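Local coordinates for protein carbohydrate deacetylase Agd3 (Neosartorya fumigata, PDB 6NWZ) that probably removes acetyl groups from the fungal exopolysaccharide galactosaminogalactan, as a zinc-binding carbohydrate esterase required for biofilm formation, at residues V302-I310 with N410-L419. Sequence-based numbering, arbitrary orientation.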
ATOM      1  N   VAL A 302     -13.362  -5.212 -11.672  1.00 29.41           N
ATOM      2  CA  VAL A 302     -13.606  -6.545 -12.209  1.00 25.51           C
ATOM      3  C   VAL A 302     -12.797  -6.736 -13.488  1.00 35.47           C
ATOM      4  O   VAL A 302     -12.760  -5.844 -14.347  1.00 37.84           O
ATOM      5  CB  VAL A 302     -15.106  -6.766 -12.476  1.00 34.86           C
ATOM      6  CG1 VAL A 302     -15.330  -8.130 -13.093  1.00 43.78           C
ATOM      7  CG2 VAL A 302     -15.884  -6.634 -11.182  1.00 29.67           C
ATOM      8  N   GLY A 303     -12.150  -7.893 -13.609  1.00 28.60           N
ATOM      9  CA  GLY A 303     -11.446  -8.265 -14.814  1.00 41.85           C
ATOM     10  C   GLY A 303     -12.213  -9.337 -15.560  1.00 40.01           C
ATOM     11  O   GLY A 303     -12.464 -10.420 -15.023  1.00 36.32           O
ATOM     12  N   HIS A 304     -12.588  -9.029 -16.802  1.00 38.40           N
ATOM     13  CA  HIS A 304     -13.510  -9.848 -17.577  1.00 35.51           C
ATOM     14  C   HIS A 304     -12.775 -10.747 -18.564  1.00 37.36           C
ATOM     15  O   HIS A 304     -11.726 -10.390 -19.102  1.00 44.57           O
ATOM     16  CB  HIS A 304     -14.496  -8.971 -18.352  1.00 36.54           C
ATOM     17  CG  HIS A 304     -15.318  -8.068 -17.489  1.00 41.08           C
ATOM     18  ND1 HIS A 304     -16.393  -8.520 -16.756  1.00 36.05           N
ATOM     19  CD2 HIS A 304     -15.231  -6.738 -17.249  1.00 36.46           C
ATOM     20  CE1 HIS A 304     -16.931  -7.509 -16.099  1.00 38.90           C
ATOM     21  NE2 HIS A 304     -16.245  -6.416 -16.381  1.00 32.37           N
ATOM     22  N   ASN A 305     -13.358 -11.920 -18.816  1.00 36.55           N
ATOM     23  CA  ASN A 305     -12.939 -12.807 -19.897  1.00 40.58           C
ATOM     24  C   ASN A 305     -14.128 -12.969 -20.836  1.00 44.36           C
ATOM     25  O   ASN A 305     -15.064 -13.714 -20.534  1.00 48.35           O
ATOM     26  CB  ASN A 305     -12.474 -14.151 -19.359  1.00 35.86           C
ATOM     27  CG  ASN A 305     -11.289 -14.024 -18.438  1.00 45.38           C
ATOM     28  OD1 ASN A 305     -11.441 -13.932 -17.221  1.00 50.64           O
ATOM     29  ND2 ASN A 305     -10.094 -14.020 -19.012  1.00 41.37           N
ATOM     30  N   GLY A 306     -14.082 -12.280 -21.980  1.00 45.65           N
ATOM     31  CA  GLY A 306     -15.218 -12.278 -22.885  1.00 32.86           C
ATOM     32  C   GLY A 306     -15.614 -13.655 -23.383  1.00 47.16           C
ATOM     33  O   GLY A 306     -16.799 -13.917 -23.608  1.00 49.99           O
ATOM     34  N   ASN A 307     -14.640 -14.551 -23.565  1.00 40.01           N
ATOM     35  CA  ASN A 307     -14.958 -15.876 -24.091  1.00 42.04           C
ATOM     36  C   ASN A 307     -15.857 -16.654 -23.139  1.00 49.63           C
ATOM     37  O   ASN A 307     -16.653 -17.491 -23.582  1.00 47.97           O
ATOM     38  CB  ASN A 307     -13.671 -16.652 -24.379  1.00 36.73           C
ATOM     39  CG  ASN A 307     -13.922 -17.943 -25.143  1.00 48.56           C
ATOM     40  OD1 ASN A 307     -14.348 -17.923 -26.299  1.00 47.84           O
ATOM     41  ND2 ASN A 307     -13.638 -19.075 -24.505  1.00 48.07           N
ATOM     42  N   GLY A 308     -15.756 -16.388 -21.834  1.00 47.78           N
ATOM     43  CA  GLY A 308     -16.673 -17.004 -20.892  1.00 37.68           C
ATOM     44  C   GLY A 308     -18.112 -16.585 -21.115  1.00 45.24           C
ATOM     45  O   GLY A 308     -19.042 -17.324 -20.772  1.00 42.97           O
ATOM     46  N   ASN A 309     -18.318 -15.396 -21.687  1.00 43.27           N
ATOM     47  CA  ASN A 309     -19.667 -14.965 -22.032  1.00 35.17           C
ATOM     48  C   ASN A 309     -20.190 -15.721 -23.247  1.00 45.46           C
ATOM     49  O   ASN A 309     -21.353 -16.141 -23.272  1.00 53.47           O
ATOM     50  CB  ASN A 309     -19.681 -13.456 -22.277  1.00 32.44           C
ATOM     51  CG  ASN A 309     -20.989 -12.971 -22.865  1.00 47.45           C
ATOM     52  OD1 ASN A 309     -21.017 -12.392 -23.949  1.00 48.14           O
ATOM     53  ND2 ASN A 309     -22.082 -13.210 -22.153  1.00 42.94           N
ATOM     54  N   ILE A 310     -19.345 -15.919 -24.260  1.00 44.08           N
ATOM     55  CA  ILE A 310     -19.787 -16.630 -25.454  1.00 42.68           C
ATOM     56  C   ILE A 310     -20.033 -18.100 -25.142  1.00 44.12           C
ATOM     57  O   ILE A 310     -20.992 -18.701 -25.641  1.00 57.11           O
ATOM     58  CB  ILE A 310     -18.764 -16.456 -26.592  1.00 48.72           C
ATOM     59  CG1 ILE A 310     -18.446 -14.973 -26.813  1.00 41.61           C
ATOM     60  CG2 ILE A 310     -19.283 -17.092 -27.875  1.00 39.38           C
ATOM     61  CD1 ILE A 310     -19.631 -14.147 -27.265  1.00 37.68           C
ATOM     62  N   ASN A 410     -11.009  -9.422 -26.773  1.00 45.84           N
ATOM     63  CA  ASN A 410     -11.618  -8.938 -25.544  1.00 36.31           C
ATOM     64  C   ASN A 410     -11.894  -7.442 -25.613  1.00 40.74           C
ATOM     65  O   ASN A 410     -12.837  -6.959 -24.979  1.00 42.53           O
ATOM     66  CB  ASN A 410     -10.722  -9.271 -24.352  1.00 34.66           C
ATOM     67  CG  ASN A 410     -11.511  -9.591 -23.102  1.00 41.47           C
ATOM     68  OD1 ASN A 410     -12.528 -10.285 -23.154  1.00 44.19           O
ATOM     69  ND2 ASN A 410     -11.050  -9.082 -21.965  1.00 41.79           N
ATOM     70  N   GLN A 411     -11.090  -6.695 -26.376  1.00 36.22           N
ATOM     71  CA  GLN A 411     -11.366  -5.275 -26.569  1.00 37.06           C
ATOM     72  C   GLN A 411     -12.644  -5.076 -27.375  1.00 48.08           C
ATOM     73  O   GLN A 411     -13.485  -4.238 -27.027  1.00 40.91           O
ATOM     74  CB  GLN A 411     -10.184  -4.592 -27.263  1.00 37.49           C
ATOM     75  CG  GLN A 411      -8.933  -4.472 -26.409  1.00 38.97           C
ATOM     76  CD  GLN A 411      -7.712  -4.046 -27.208  1.00 46.60           C
ATOM     77  OE1 GLN A 411      -6.780  -3.445 -26.669  1.00 54.75           O
ATOM     78  NE2 GLN A 411      -7.707  -4.363 -28.498  1.00 51.23           N
ATOM     79  N   ALA A 412     -12.803  -5.837 -28.462  1.00 50.26           N
ATOM     80  CA  ALA A 412     -14.009  -5.721 -29.274  1.00 47.31           C
ATOM     81  C   ALA A 412     -15.236  -6.173 -28.498  1.00 48.75           C
ATOM     82  O   ALA A 412     -16.310  -5.573 -28.617  1.00 55.57           O
ATOM     83  CB  ALA A 412     -13.859  -6.529 -30.561  1.00 40.04           C
ATOM     84  N   TRP A 413     -15.090  -7.228 -27.694  1.00 51.84           N
ATOM     85  CA  TRP A 413     -16.194  -7.682 -26.857  1.00 49.77           C
ATOM     86  C   TRP A 413     -16.575  -6.624 -25.826  1.00 45.42           C
ATOM     87  O   TRP A 413     -17.763  -6.345 -25.626  1.00 52.35           O
ATOM     88  CB  TRP A 413     -15.823  -9.001 -26.177  1.00 34.96           C
ATOM     89  CG  TRP A 413     -16.845  -9.480 -25.195  1.00 46.62           C
ATOM     90  CD1 TRP A 413     -18.005 -10.146 -25.473  1.00 49.86           C
ATOM     91  CD2 TRP A 413     -16.799  -9.331 -23.772  1.00 40.55           C
ATOM     92  NE1 TRP A 413     -18.685 -10.420 -24.308  1.00 48.11           N
ATOM     93  CE2 TRP A 413     -17.964  -9.931 -23.250  1.00 46.28           C
ATOM     94  CE3 TRP A 413     -15.887  -8.749 -22.887  1.00 39.05           C
ATOM     95  CZ2 TRP A 413     -18.239  -9.964 -21.885  1.00 38.61           C
ATOM     96  CZ3 TRP A 413     -16.160  -8.785 -21.532  1.00 48.23           C
ATOM     97  CH2 TRP A 413     -17.328  -9.387 -21.044  1.00 44.53           C
ATOM     98  N   LEU A 414     -15.582  -6.023 -25.164  1.00 40.30           N
ATOM     99  CA  LEU A 414     -15.873  -4.951 -24.214  1.00 41.02           C
ATOM    100  C   LEU A 414     -16.550  -3.768 -24.892  1.00 44.81           C
ATOM    101  O   LEU A 414     -17.340  -3.061 -24.259  1.00 42.19           O
ATOM    102  CB  LEU A 414     -14.588  -4.493 -23.523  1.00 32.06           C
ATOM    103  CG  LEU A 414     -14.014  -5.410 -22.444  1.00 37.90           C
ATOM    104  CD1 LEU A 414     -12.608  -4.973 -22.050  1.00 31.13           C
ATOM    105  CD2 LEU A 414     -14.927  -5.417 -21.235  1.00 34.48           C
ATOM    106  N   LYS A 415     -16.249  -3.534 -26.171  1.00 50.43           N
ATOM    107  CA  LYS A 415     -16.856  -2.421 -26.889  1.00 39.62           C
ATOM    108  C   LYS A 415     -18.274  -2.760 -27.334  1.00 50.16           C
ATOM    109  O   LYS A 415     -19.194  -1.954 -27.155  1.00 54.00           O
ATOM    110  CB  LYS A 415     -15.985  -2.037 -28.088  1.00 39.24           C
ATOM    111  CG  LYS A 415     -16.588  -0.966 -28.994  1.00 42.17           C
ATOM    112  CD  LYS A 415     -15.607  -0.544 -30.082  1.00 51.42           C
ATOM    113  CE  LYS A 415     -16.311   0.171 -31.227  1.00 56.57           C
ATOM    114  NZ  LYS A 415     -17.086   1.350 -30.758  1.00 68.55           N
ATOM    115  N   GLN A 416     -18.468  -3.952 -27.909  1.00 49.90           N
ATOM    116  CA  GLN A 416     -19.799  -4.352 -28.360  1.00 42.96           C
ATOM    117  C   GLN A 416     -20.765  -4.453 -27.190  1.00 41.53           C
ATOM    118  O   GLN A 416     -21.919  -4.019 -27.283  1.00 50.12           O
ATOM    119  CB  GLN A 416     -19.732  -5.692 -29.099  1.00 37.48           C
ATOM    120  CG  GLN A 416     -21.101  -6.330 -29.337  1.00 37.51           C
ATOM    121  CD  GLN A 416     -21.027  -7.718 -29.955  1.00 47.10           C
ATOM    122  OE1 GLN A 416     -20.566  -8.670 -29.323  1.00 44.18           O
ATOM    123  NE2 GLN A 416     -21.498  -7.839 -31.190  1.00 45.58           N
ATOM    124  N   VAL A 417     -20.305  -5.020 -26.078  1.00 46.00           N
ATOM    125  CA  VAL A 417     -21.173  -5.244 -24.934  1.00 43.28           C
ATOM    126  C   VAL A 417     -21.399  -3.965 -24.130  1.00 41.59           C
ATOM    127  O   VAL A 417     -22.371  -3.883 -23.367  1.00 42.83           O
ATOM    128  CB  VAL A 417     -20.569  -6.408 -24.128  1.00 41.32           C
ATOM    129  CG1 VAL A 417     -20.473  -6.097 -22.650  1.00 34.69           C
ATOM    130  CG2 VAL A 417     -21.369  -7.674 -24.389  1.00 41.89           C
ATOM    131  N   GLY A 418     -20.557  -2.948 -24.320  1.00 43.32           N
ATOM    132  CA  GLY A 418     -20.751  -1.647 -23.715  1.00 41.97           C
ATOM    133  C   GLY A 418     -19.978  -1.397 -22.438  1.00 47.71           C
ATOM    134  O   GLY A 418     -20.076  -0.295 -21.880  1.00 36.26           O
ATOM    135  N   LEU A 419     -19.211  -2.378 -21.960  1.00 44.65           N
ATOM    136  CA  LEU A 419     -18.507  -2.208 -20.695  1.00 46.12           C
ATOM    137  C   LEU A 419     -17.454  -1.109 -20.772  1.00 45.24           C
ATOM    138  O   LEU A 419     -17.172  -0.456 -19.762  1.00 51.46           O
ATOM    139  CB  LEU A 419     -17.876  -3.532 -20.267  1.00 43.58           C
ATOM    140  CG  LEU A 419     -18.880  -4.584 -19.794  1.00 45.19           C
ATOM    141  CD1 LEU A 419     -18.202  -5.920 -19.513  1.00 28.24           C
ATOM    142  CD2 LEU A 419     -19.622  -4.078 -18.563  1.00 34.52           C
TER
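ND2 of Asn410 is held by two acceptors, His304 O at 3.2 Å, which it meets from above the carbonyl plane, and Ser387 OG, while OD1 of the same amide takes the N-H of Gly306 (N to OD1 2.8 Å). These bonds tie helix 400-417 to the turn that leads from strand 300-304, in a largely parallel sheet of the deacetylase domain, into helix 306-313, and the three together fix the rotation of the buried amide. The two short helical segments cross at 63°. Trp413 lies flat against this turn: Gly306 has no side chain, and its CA lies directly over the six-membered ring, 3.5 Å from the centroid and 13° off the normal, in a CH-pi contact. With CG anti to the backbone N (chi1 175°), the indole is carried across to helix 306-313, where NE1 donates to Asn309 OD1 at 3.1 Å; OD1 lies close to the ring plane, whereas NE1 stands above the carbonyl plane of Asn309. At the far rim, CZ3 of Trp413 touches His304 CB at 3.6 Å. Between His304 and Gly306, the side chain of Asn305 starts out away from helix 400-417 and touches His388, a zinc ligand. The His304 imidazole is hydrogen-bonded through NE2 to His385 ND1; Val302 CG1 lies over one face near the rim, and Leu419 CD1 over the middle of the opposite face, 3.8 Å from the centroid.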